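Local coordinates for venom protein 51.1 (Lychas mucronatus, PDB 6ATY), which probably acts as a secreted scorpion-venom neurotoxin, lowering the action potential of myelinated nerves, at residues A[14-25]-A[28-39]. Sequence-based numbering, arbitrary orientation.
Sequences DLCEGQCRIRKY and GYCSGDTCHCSG
Two disulfides, Cys-16 to Cys-35 and Cys-20 to Cys-37, fasten helix 16-22 to strand 34-38 in the cysteine-stabilised alpha-beta motif of scorpion toxins: a Cys-x-x-x-Cys turn of helix bonded to a Cys-x-Cys strand. Partners four apart on a helix and two apart on a strand share one face, so both bridges leave in the same direction, with similar S-S torsions of -78° and -75°. The third disulfide, Cys-30 to Cys-9, ties the neighbouring strand to the N-terminal part of the chain.

The helix axis comes nearer to strand 28-31, at 6.2 Å, than to strand 34-38. Gly-28 suits this tight place: with only hydrogens on its CA it lets the strand come up to the helix, and Cys-20 SG lies 3.5 Å from Gly-28 CA. The Gly-28 N-H is buried here without a hydrogen-bond acceptor. The outer side is looser: Glu-17 brings little more than its CB near Gly-28 O. Its OE1 is hydrogen-bonded to Thr-27 OG1, and OE2 lies over the Arg-21 guanidinium face, a salt bridge of charges alone.

Beyond the helix, whose C-terminus closes in a Schellman motif with Lys-24 at positive phi, Tyr-25 lays one ring face over Cys-37 CB, a CH-pi contact with CB 4.0 Å from the ring centroid. The flat ring thus flanks the second bridge.

At the other end Asp-14 divides its carboxylate. Asp-14 OD1 accepts from Cys-16 N at 2.9 Å in an Asx turn before the helix, while Cys-30 N donates to Asp-14 OD2 at 2.8 Å from above the carboxylate plane, and a water joins that same OD2 to Cys-30 O.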
# COMPACT_ATOMS: atom_id res chain seq x y z
N ASP A 14 8.69 3.33 0.28
CA ASP A 14 7.38 2.68 0.30
C ASP A 14 6.46 3.45 1.22
O ASP A 14 6.55 3.36 2.48
CB ASP A 14 7.53 1.23 0.72
CG ASP A 14 6.23 0.46 0.78
OD1 ASP A 14 5.10 1.06 0.70
OD2 ASP A 14 6.35 -0.81 0.91
N LEU A 15 5.54 4.18 0.59
CA LEU A 15 4.53 4.97 1.30
C LEU A 15 3.09 4.39 1.25
O LEU A 15 2.09 5.11 1.47
CB LEU A 15 4.55 6.40 0.78
CG LEU A 15 5.92 7.10 0.80
CD1 LEU A 15 5.84 8.49 0.17
CD2 LEU A 15 6.51 7.19 2.20
N CYS A 16 3.00 3.09 1.08
CA CYS A 16 1.71 2.40 0.94
C CYS A 16 0.95 2.30 2.27
O CYS A 16 -0.28 2.37 2.26
CB CYS A 16 1.90 1.04 0.36
SG CYS A 16 2.50 1.05 -1.35
N GLU A 17 1.66 2.15 3.39
CA GLU A 17 0.96 2.07 4.70
C GLU A 17 0.02 3.25 4.93
O GLU A 17 -1.16 3.08 5.29
CB GLU A 17 1.96 1.96 5.86
CG GLU A 17 1.27 1.76 7.21
CD GLU A 17 2.20 1.64 8.37
OE1 GLU A 17 2.59 0.49 8.70
OE2 GLU A 17 2.55 2.69 8.96
N GLY A 18 0.50 4.46 4.69
CA GLY A 18 -0.34 5.68 4.85
C GLY A 18 -1.54 5.69 3.90
O GLY A 18 -2.67 6.01 4.31
N GLN A 19 -1.32 5.24 2.66
CA GLN A 19 -2.39 5.16 1.67
C GLN A 19 -3.44 4.16 2.10
O GLN A 19 -4.60 4.38 1.90
CB GLN A 19 -1.86 4.79 0.29
CG GLN A 19 -0.98 5.85 -0.32
CD GLN A 19 -1.74 7.08 -0.80
OE1 GLN A 19 -2.97 7.09 -0.92
NE2 GLN A 19 -1.01 8.12 -1.09
N CYS A 20 -3.00 3.04 2.65
CA CYS A 20 -3.90 2.00 3.15
C CYS A 20 -4.66 2.45 4.41
O CYS A 20 -5.85 2.18 4.53
CB CYS A 20 -3.11 0.72 3.42
SG CYS A 20 -2.41 0.05 1.89
N ARG A 21 -3.97 3.13 5.33
CA ARG A 21 -4.56 3.52 6.60
C ARG A 21 -5.64 4.57 6.41
O ARG A 21 -6.67 4.47 7.07
CB ARG A 21 -3.52 3.96 7.63
CG ARG A 21 -2.65 2.82 8.11
CD ARG A 21 -1.74 3.21 9.23
NE ARG A 21 -1.22 2.01 9.86
CZ ARG A 21 -0.36 1.98 10.88
NH1 ARG A 21 0.10 3.10 11.39
NH2 ARG A 21 0.06 0.81 11.38
N ILE A 22 -5.47 5.50 5.49
CA ILE A 22 -6.58 6.53 5.25
C ILE A 22 -7.79 5.88 4.58
O ILE A 22 -8.92 6.35 4.76
CB ILE A 22 -6.12 7.79 4.49
CG1 ILE A 22 -5.70 7.50 3.05
CG2 ILE A 22 -5.04 8.53 5.26
CD1 ILE A 22 -5.52 8.74 2.20
N ARG A 23 -7.57 4.70 3.95
CA ARG A 23 -8.64 3.86 3.39
C ARG A 23 -9.13 2.81 4.36
O ARG A 23 -9.87 1.87 3.99
CB ARG A 23 -8.15 3.21 2.10
CG ARG A 23 -7.95 4.21 0.99
CD ARG A 23 -7.26 3.54 -0.16
NE ARG A 23 -7.19 4.36 -1.35
CZ ARG A 23 -6.27 5.29 -1.61
NH1 ARG A 23 -5.31 5.64 -0.73
NH2 ARG A 23 -6.34 5.91 -2.79
N LYS A 24 -8.74 2.96 5.63
CA LYS A 24 -9.20 2.14 6.73
C LYS A 24 -8.67 0.72 6.75
O LYS A 24 -9.33 -0.15 7.30
CB LYS A 24 -10.77 2.17 6.86
CG LYS A 24 -11.34 3.59 6.95
CD LYS A 24 -12.84 3.62 7.21
CE LYS A 24 -13.33 5.03 7.47
NZ LYS A 24 -14.63 4.96 8.18
N TYR A 25 -7.49 0.47 6.16
CA TYR A 25 -6.76 -0.76 6.41
C TYR A 25 -5.71 -0.48 7.48
O TYR A 25 -5.42 0.68 7.78
CB TYR A 25 -6.12 -1.31 5.13
CG TYR A 25 -7.17 -1.65 4.10
CD1 TYR A 25 -7.61 -0.66 3.22
CD2 TYR A 25 -7.76 -2.91 4.03
CE1 TYR A 25 -8.60 -0.92 2.29
CE2 TYR A 25 -8.77 -3.18 3.11
CZ TYR A 25 -9.19 -2.15 2.25
OH TYR A 25 -10.15 -2.33 1.28
N GLY A 28 0.03 -1.72 4.91
CA GLY A 28 0.20 -1.78 3.45
C GLY A 28 1.67 -1.83 3.09
O GLY A 28 2.51 -1.52 3.92
N TYR A 29 1.95 -2.22 1.85
CA TYR A 29 3.32 -2.34 1.36
C TYR A 29 3.28 -2.31 -0.17
O TYR A 29 2.25 -2.58 -0.78
CB TYR A 29 3.96 -3.67 1.82
CG TYR A 29 3.24 -4.88 1.26
CD1 TYR A 29 2.06 -5.33 1.87
CD2 TYR A 29 3.67 -5.53 0.12
CE1 TYR A 29 1.37 -6.43 1.38
CE2 TYR A 29 2.96 -6.64 -0.39
CZ TYR A 29 1.80 -7.07 0.26
OH TYR A 29 1.06 -8.18 -0.18
N CYS A 30 4.40 -1.94 -0.74
CA CYS A 30 4.58 -1.87 -2.15
C CYS A 30 5.06 -3.26 -2.61
O CYS A 30 6.12 -3.73 -2.22
CB CYS A 30 5.62 -0.83 -2.51
SG CYS A 30 5.64 -0.47 -4.27
N SER A 31 4.09 -3.78 -3.72
CA SER A 31 4.53 -4.99 -4.40
C SER A 31 4.74 -4.72 -5.85
O SER A 31 3.79 -4.39 -6.55
CB SER A 31 3.55 -6.11 -4.21
OG SER A 31 4.06 -7.28 -4.85
N GLY A 32 5.98 -4.90 -6.31
CA GLY A 32 6.40 -4.49 -7.64
C GLY A 32 6.34 -2.97 -7.74
O GLY A 32 7.27 -2.26 -7.34
N ASP A 33 5.22 -2.47 -8.25
CA ASP A 33 5.00 -1.04 -8.25
C ASP A 33 3.59 -0.63 -7.89
O ASP A 33 3.20 0.46 -8.22
CB ASP A 33 5.43 -0.41 -9.60
CG ASP A 33 4.43 -0.65 -10.74
OD1 ASP A 33 3.57 -1.56 -10.65
OD2 ASP A 33 4.50 0.11 -11.73
N THR A 34 2.88 -1.47 -7.13
CA THR A 34 1.50 -1.21 -6.76
C THR A 34 1.33 -1.41 -5.27
O THR A 34 1.89 -2.37 -4.71
CB THR A 34 0.58 -2.20 -7.48
OG1 THR A 34 0.86 -2.13 -8.89
CG2 THR A 34 -0.86 -1.84 -7.25
N CYS A 35 0.59 -0.50 -4.61
CA CYS A 35 0.26 -0.67 -3.16
C CYS A 35 -0.75 -1.79 -2.89
O CYS A 35 -1.84 -1.86 -3.54
CB CYS A 35 -0.26 0.62 -2.55
SG CYS A 35 0.98 1.92 -2.36
N HIS A 36 -0.37 -2.65 -1.95
CA HIS A 36 -1.27 -3.64 -1.33
C HIS A 36 -1.60 -3.22 0.08
O HIS A 36 -0.78 -2.56 0.76
CB HIS A 36 -0.58 -5.00 -1.32
CG HIS A 36 -0.41 -5.57 -2.69
ND1 HIS A 36 -1.00 -6.74 -3.09
CD2 HIS A 36 0.21 -5.06 -3.78
CE1 HIS A 36 -0.70 -6.98 -4.35
NE2 HIS A 36 0.03 -5.97 -4.81
N CYS A 37 -2.81 -3.58 0.54
CA CYS A 37 -3.25 -3.27 1.91
C CYS A 37 -3.78 -4.52 2.56
O CYS A 37 -4.26 -5.42 1.87
CB CYS A 37 -4.37 -2.22 1.90
SG CYS A 37 -4.04 -0.72 0.97
N SER A 38 -3.67 -4.62 3.88
CA SER A 38 -4.41 -5.68 4.59
C SER A 38 -4.88 -5.19 5.94
O SER A 38 -4.36 -4.18 6.45
CB SER A 38 -3.56 -6.94 4.74
OG SER A 38 -2.20 -6.62 4.91
N GLY A 39 -5.80 -5.93 6.55
CA GLY A 39 -6.29 -5.54 7.87
C GLY A 39 -7.20 -4.32 7.73
O GLY A 39 -7.26 -3.47 8.63
O HOH W 1 7.98 -2.74 -0.26